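Side-chain contacts in prolyl-tRNA synthetase (Naegleria fowleri, PDB 6UYH), which probably charges tRNA with proline at the expense of ATP, and is held here with the inhibitor halofuginone and the ATP analogue AMPPNP: residues Ile187-Lys192 against Val203-Lys208; Lys334-Leu339 against Asn348-Arg353. All coordinates share one frame; numbering follows the deposited sequence.

Contact 1 of 2, residues Ile187-Lys192 against Val203-Lys208; sequences ILELYK and VIKGTK
The carboxylate of Glu189 receives two ammonium groups, one on each oxygen. Lys205 NZ meets Glu189 OE1 at 2.6 Å, nearly in line with the C-O bond, a short salt bridge between helix and strand. At the other oxygen the bond is weak: Lys192 NZ lies 3.3 Å from Glu189 OE2, one helical turn along. The group is turned to serve both because CG stands anti to the backbone N (chi1 168°) and the chain then bends at chi2 (67°). Lys192 NZ and Lys205 NZ stay 6.0 Å apart, and the shared carboxylate probably offsets their like charges.

Below its ammonium group, Lys205 is an extended rod. Lys205 CG rests 3.8 Å from CD2 of Leu188, the two chains passing side by side and pointing opposite ways. Farther out, Lys205 CE lies 3.9 Å from Lys192 CB. Lys192 CG also meets Val203 CG2 at 3.5 Å, one chain lying across the other, roughly perpendicular.

Helix 177-198 and strand 204-207 run roughly antiparallel, 149° between short axes that approach to 9.7 Å. The strand pairs with strands 219-227 and 474-479, and Leu188 also touches Thr221 and Val223 of strand 219-227, and Leu480. Elsewhere on the helix, Leu190 packs on helix 49-67 and Tyr191 on strand 261-272, which places the helix between these elements of the class II synthetase core.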
loop_
_atom_site.group_PDB
_atom_site.type_symbol
_atom_site.label_atom_id
_atom_site.label_comp_id
_atom_site.label_asym_id
_atom_site.label_seq_id
_atom_site.Cartn_x
_atom_site.Cartn_y
_atom_site.Cartn_z
ATOM N N ILE A 187 20.859 0.330 5.529
ATOM C CA ILE A 187 19.447 0.574 5.824
ATOM C C ILE A 187 19.316 1.529 7.003
ATOM O O ILE A 187 18.447 2.409 7.011
ATOM C CB ILE A 187 18.699 -0.752 6.086
ATOM C CG1 ILE A 187 18.700 -1.639 4.823
ATOM C CG2 ILE A 187 17.246 -0.488 6.531
ATOM C CD1 ILE A 187 17.934 -1.049 3.644
ATOM N N LEU A 188 20.181 1.378 8.012
ATOM C CA LEU A 188 20.139 2.282 9.162
ATOM C C LEU A 188 20.362 3.731 8.733
ATOM O O LEU A 188 19.710 4.650 9.246
ATOM C CB LEU A 188 21.185 1.867 10.202
ATOM C CG LEU A 188 21.037 2.580 11.556
ATOM C CD1 LEU A 188 19.800 2.092 12.290
ATOM C CD2 LEU A 188 22.290 2.406 12.406
ATOM N N GLU A 189 21.281 3.951 7.791
ATOM C CA GLU A 189 21.477 5.293 7.252
ATOM C C GLU A 189 20.238 5.775 6.497
ATOM O O GLU A 189 19.889 6.958 6.567
ATOM C CB GLU A 189 22.712 5.315 6.355
ATOM C CG GLU A 189 22.878 6.568 5.502
ATOM C CD GLU A 189 23.160 7.835 6.305
ATOM O OE1 GLU A 189 23.396 7.759 7.532
ATOM O OE2 GLU A 189 23.166 8.924 5.697
ATOM N N LEU A 190 19.544 4.882 5.783
ATOM C CA LEU A 190 18.314 5.299 5.115
ATOM C C LEU A 190 17.249 5.706 6.122
ATOM O O LEU A 190 16.489 6.646 5.875
ATOM C CB LEU A 190 17.776 4.192 4.205
ATOM C CG LEU A 190 18.540 3.914 2.913
ATOM C CD1 LEU A 190 17.770 2.887 2.083
ATOM C CD2 LEU A 190 18.748 5.202 2.107
ATOM N N TYR A 191 17.172 5.008 7.260
ATOM C CA TYR A 191 16.239 5.428 8.299
ATOM C C TYR A 191 16.627 6.792 8.860
ATOM O O TYR A 191 15.758 7.633 9.123
ATOM C CB TYR A 191 16.184 4.388 9.421
ATOM C CG TYR A 191 15.539 3.084 9.036
ATOM C CD1 TYR A 191 14.711 2.985 7.915
ATOM C CD2 TYR A 191 15.744 1.942 9.809
ATOM C CE1 TYR A 191 14.122 1.786 7.575
ATOM C CE2 TYR A 191 15.158 0.748 9.484
ATOM C CZ TYR A 191 14.347 0.665 8.371
ATOM O OH TYR A 191 13.764 -0.547 8.066
ATOM N N LYS A 192 17.926 7.030 9.059
ATOM C CA LYS A 192 18.360 8.366 9.459
ATOM C C LYS A 192 17.926 9.408 8.427
ATOM O O LYS A 192 17.460 10.493 8.786
ATOM C CB LYS A 192 19.879 8.383 9.656
ATOM C CG LYS A 192 20.505 9.763 9.889
ATOM C CD LYS A 192 21.002 10.348 8.580
ATOM C CE LYS A 192 22.103 11.371 8.780
ATOM N NZ LYS A 192 22.654 11.729 7.443
ATOM N N VAL A 203 18.377 12.149 14.766
ATOM C CA VAL A 203 18.458 10.784 15.275
ATOM C C VAL A 203 19.840 10.538 15.854
ATOM O O VAL A 203 20.803 11.254 15.571
ATOM C CB VAL A 203 18.164 9.701 14.203
ATOM C CG1 VAL A 203 16.823 9.921 13.521
ATOM C CG2 VAL A 203 19.284 9.627 13.191
ATOM N N ILE A 204 19.921 9.490 16.670
ATOM C CA ILE A 204 21.183 8.954 17.166
ATOM C C ILE A 204 21.228 7.482 16.790
ATOM O O ILE A 204 20.326 6.720 17.161
ATOM C CB ILE A 204 21.327 9.113 18.685
ATOM C CG1 ILE A 204 21.299 10.589 19.077
ATOM C CG2 ILE A 204 22.638 8.479 19.138
ATOM C CD1 ILE A 204 21.176 10.798 20.571
ATOM N N LYS A 205 22.266 7.082 16.059
ATOM C CA LYS A 205 22.443 5.685 15.682
ATOM C C LYS A 205 23.149 4.927 16.798
ATOM O O LYS A 205 24.123 5.409 17.363
ATOM C CB LYS A 205 23.287 5.578 14.414
ATOM C CG LYS A 205 22.639 6.071 13.147
ATOM C CD LYS A 205 23.687 6.036 12.034
ATOM C CE LYS A 205 23.085 6.393 10.670
ATOM N NZ LYS A 205 24.171 6.411 9.643
ATOM N N GLY A 206 22.695 3.709 17.066
ATOM C CA GLY A 206 23.381 2.907 18.059
ATOM C C GLY A 206 22.984 1.455 17.921
ATOM O O GLY A 206 22.123 1.096 17.118
ATOM N N THR A 207 23.648 0.615 18.705
ATOM C CA THR A 207 23.247 -0.777 18.838
ATOM C C THR A 207 22.445 -0.944 20.123
ATOM O O THR A 207 22.705 -0.273 21.119
ATOM C CB THR A 207 24.467 -1.704 18.872
ATOM O OG1 THR A 207 25.302 -1.325 19.965
ATOM C CG2 THR A 207 25.267 -1.579 17.593
ATOM N N LYS A 208 21.470 -1.844 20.095
ATOM C CA LYS A 208 20.736 -2.161 21.310
ATOM C C LYS A 208 21.535 -3.108 22.204
ATOM O O LYS A 208 22.395 -3.868 21.743
ATOM C CB LYS A 208 19.378 -2.777 20.972
ATOM C CG LYS A 208 18.406 -1.785 20.383
ATOM C CD LYS A 208 17.026 -2.400 20.283
ATOM C CE LYS A 208 16.066 -1.479 19.561
ATOM N NZ LYS A 208 14.710 -2.082 19.509
#

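Contact 2 of 2, residues Lys334-Leu339 against Asn348-Arg353; sequences KLDDRL and NYWELR. With SO4 (sulfate ion), chain X.
Asp336 OD2 accepts two hydrogen bonds, both from the same face of the carboxylate. Trp350 NE1 reaches it at 2.8 Å with a nearly straight N-H (165°), coming from the anti side with the carboxylate close to perpendicular to the indole. Arg338 NH2 supplies the other, also 2.8 Å from Asp336 OD2 but from above the carboxylate plane. Arg338 NE bonds to Asp336 OD1 at 2.9 Å, so the guanidinium grips the acid side-on; the backbone N of Arg338 reaches the same OD1 from its opposite face, closing an Asx turn.

A bend at chi3 of Arg338 (-77°) presents the guanidinium edge-on to Tyr349. Arg338 CZ lies 4.2 Å from the Tyr349 ring centroid, almost on the ring normal, a cation-pi contact with planes 79° apart. Arg353 covers the other ring face with its guanidinium flat against the tyrosine. Lys334 adds an aliphatic contact, its CD 3.5 Å from CH2 of Trp350.

These contacts tie the end of edge strand 333-335 and the following loop to helix 343-353 of the anticodon-binding domain. Arg338 NH1 lies 2.8 Å from O2 of a sulfate, probably from the crystallisation liquor, with a weak hydrogen bond to its O4; the sulfate is also hydrogen-bonded to Arg341 and to Arg136 of the second subunit. Four donor bonds make an ionised Asp336 likely, and would fix Arg338 between the tyrosine face and the anion.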
loop_
_atom_site.group_PDB
_atom_site.type_symbol
_atom_site.label_atom_id
_atom_site.label_comp_id
_atom_site.label_asym_id
_atom_site.label_seq_id
_atom_site.Cartn_x
_atom_site.Cartn_y
_atom_site.Cartn_z
ATOM N N LYS A 334 -1.974 25.758 -2.653
ATOM C CA LYS A 334 -3.407 25.995 -2.609
ATOM C C LYS A 334 -3.685 27.487 -2.698
ATOM O O LYS A 334 -2.894 28.312 -2.235
ATOM C CB LYS A 334 -4.029 25.423 -1.335
ATOM C CG LYS A 334 -4.152 23.913 -1.365
ATOM C CD LYS A 334 -5.040 23.389 -0.252
ATOM C CE LYS A 334 -5.250 21.890 -0.396
ATOM N NZ LYS A 334 -5.708 21.533 -1.769
ATOM N N LEU A 335 -4.813 27.826 -3.313
ATOM C CA LEU A 335 -5.283 29.200 -3.421
ATOM C C LEU A 335 -6.570 29.311 -2.612
ATOM O O LEU A 335 -7.607 28.773 -3.011
ATOM C CB LEU A 335 -5.490 29.576 -4.889
ATOM C CG LEU A 335 -6.308 30.805 -5.287
ATOM C CD1 LEU A 335 -6.007 31.995 -4.402
ATOM C CD2 LEU A 335 -6.025 31.149 -6.739
ATOM N N ASP A 336 -6.504 29.998 -1.475
ATOM C CA ASP A 336 -7.663 30.133 -0.592
ATOM C C ASP A 336 -8.314 31.487 -0.855
ATOM O O ASP A 336 -8.035 32.479 -0.180
ATOM C CB ASP A 336 -7.270 29.970 0.872
ATOM C CG ASP A 336 -8.478 29.939 1.797
ATOM O OD1 ASP A 336 -9.621 30.128 1.315
ATOM O OD2 ASP A 336 -8.289 29.724 3.011
ATOM N N ASP A 337 -9.213 31.518 -1.837
ATOM C CA ASP A 337 -9.997 32.709 -2.138
ATOM C C ASP A 337 -11.437 32.587 -1.649
ATOM O O ASP A 337 -12.350 33.139 -2.271
ATOM C CB ASP A 337 -9.958 33.002 -3.636
ATOM C CG ASP A 337 -10.442 31.837 -4.474
ATOM O OD1 ASP A 337 -10.716 30.754 -3.912
ATOM O OD2 ASP A 337 -10.550 32.007 -5.707
ATOM N N ARG A 338 -11.654 31.866 -0.550
ATOM C CA ARG A 338 -12.983 31.760 0.039
ATOM C C ARG A 338 -13.507 33.137 0.420
ATOM O O ARG A 338 -12.794 33.941 1.027
ATOM C CB ARG A 338 -12.947 30.851 1.266
ATOM C CG ARG A 338 -12.830 29.375 0.934
ATOM C CD ARG A 338 -12.785 28.531 2.202
ATOM N NE ARG A 338 -11.481 28.581 2.852
ATOM C CZ ARG A 338 -11.150 27.858 3.919
ATOM N NH1 ARG A 338 -12.038 27.036 4.460
ATOM N NH2 ARG A 338 -9.934 27.952 4.445
ATOM N N LEU A 339 -14.769 33.400 0.075
ATOM C CA LEU A 339 -15.308 34.749 0.186
ATOM C C LEU A 339 -15.712 35.090 1.617
ATOM O O LEU A 339 -15.373 36.165 2.123
ATOM C CB LEU A 339 -16.500 34.917 -0.762
ATOM N N ASN A 348 -5.406 31.135 10.649
ATOM C CA ASN A 348 -5.523 30.095 11.666
ATOM C C ASN A 348 -5.843 28.746 11.040
ATOM O O ASN A 348 -5.287 27.722 11.442
ATOM C CB ASN A 348 -6.606 30.466 12.680
ATOM C CG ASN A 348 -6.222 31.652 13.537
ATOM O OD1 ASN A 348 -5.047 31.855 13.848
ATOM N ND2 ASN A 348 -7.216 32.447 13.930
ATOM N N TYR A 349 -6.749 28.734 10.061
ATOM C CA TYR A 349 -7.179 27.492 9.427
ATOM C C TYR A 349 -5.992 26.687 8.914
ATOM O O TYR A 349 -5.884 25.479 9.161
ATOM C CB TYR A 349 -8.143 27.827 8.290
ATOM C CG TYR A 349 -8.712 26.635 7.554
ATOM C CD1 TYR A 349 -9.970 26.137 7.871
ATOM C CD2 TYR A 349 -8.006 26.031 6.516
ATOM C CE1 TYR A 349 -10.500 25.056 7.190
ATOM C CE2 TYR A 349 -8.528 24.945 5.838
ATOM C CZ TYR A 349 -9.776 24.470 6.179
ATOM O OH TYR A 349 -10.296 23.394 5.504
ATOM N N TRP A 350 -5.084 27.343 8.203
ATOM C CA TRP A 350 -3.964 26.631 7.606
ATOM C C TRP A 350 -2.799 26.468 8.571
ATOM O O TRP A 350 -2.032 25.509 8.435
ATOM C CB TRP A 350 -3.510 27.354 6.333
ATOM C CG TRP A 350 -4.583 27.409 5.288
ATOM C CD1 TRP A 350 -5.305 28.503 4.915
ATOM C CD2 TRP A 350 -5.081 26.314 4.508
ATOM N NE1 TRP A 350 -6.209 28.164 3.940
ATOM C CE2 TRP A 350 -6.094 26.827 3.671
ATOM C CE3 TRP A 350 -4.764 24.954 4.427
ATOM C CZ2 TRP A 350 -6.793 26.028 2.765
ATOM C CZ3 TRP A 350 -5.467 24.156 3.523
ATOM C CH2 TRP A 350 -6.468 24.700 2.707
ATOM N N GLU A 351 -2.647 27.372 9.547
ATOM C CA GLU A 351 -1.639 27.150 10.585
ATOM C C GLU A 351 -1.976 25.916 11.411
ATOM O O GLU A 351 -1.096 25.107 11.721
ATOM C CB GLU A 351 -1.514 28.384 11.488
ATOM C CG GLU A 351 -0.764 29.549 10.852
ATOM C CD GLU A 351 -0.859 30.831 11.663
ATOM O OE1 GLU A 351 -1.588 30.847 12.681
ATOM O OE2 GLU A 351 -0.204 31.825 11.277
ATOM N N LEU A 352 -3.252 25.759 11.772
ATOM C CA LEU A 352 -3.702 24.577 12.507
ATOM C C LEU A 352 -3.366 23.291 11.763
ATOM O O LEU A 352 -2.975 22.285 12.370
ATOM C CB LEU A 352 -5.213 24.682 12.742
ATOM C CG LEU A 352 -5.942 23.524 13.421
ATOM C CD1 LEU A 352 -5.310 23.237 14.789
ATOM C CD2 LEU A 352 -7.431 23.838 13.564
ATOM N N ARG A 353 -3.508 23.303 10.444
ATOM C CA ARG A 353 -3.289 22.105 9.650
ATOM C C ARG A 353 -1.833 21.917 9.252
ATOM O O ARG A 353 -1.487 20.870 8.696
ATOM C CB ARG A 353 -4.207 22.147 8.423
ATOM C CG ARG A 353 -5.670 21.990 8.827
ATOM C CD ARG A 353 -6.648 22.461 7.758
ATOM N NE ARG A 353 -8.025 22.089 8.085
ATOM C CZ ARG A 353 -8.785 22.708 8.989
ATOM N NH1 ARG A 353 -8.316 23.746 9.669
ATOM N NH2 ARG A 353 -10.024 22.289 9.215
HETATM S S SO4 X . -15.440 26.184 5.222
HETATM O O1 SO4 X . -15.990 24.978 4.611
HETATM O O2 SO4 X . -14.171 25.854 5.866
HETATM O O3 SO4 X . -16.368 26.697 6.226
HETATM O O4 SO4 X . -15.228 27.192 4.186
#

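Overall arrangement
Contacts 1 and 2 do not touch: their centres lie 37 Å apart, their nearest atoms remain about 22 Å apart, and contact 1 closes along the chain before contact 2 opens. Contact 1 belongs to the catalytic core, where the side chain of Leu188 is about 9 Å from the bound AMPPNP (ANP) and about 11 Å from halofuginone (HFG). It thus lies near the pocket without lining it at Leu188; Tyr191 on the same helix bonds to Gln168, next in sequence to Trp167 of the AMPPNP pocket, a possible indirect link. Contact 2 belongs to the anticodon-binding domain. Both join a helix to a strand region through a carboxylate shared by two partners, but only contact 2 reaches the second subunit, through its sulfate.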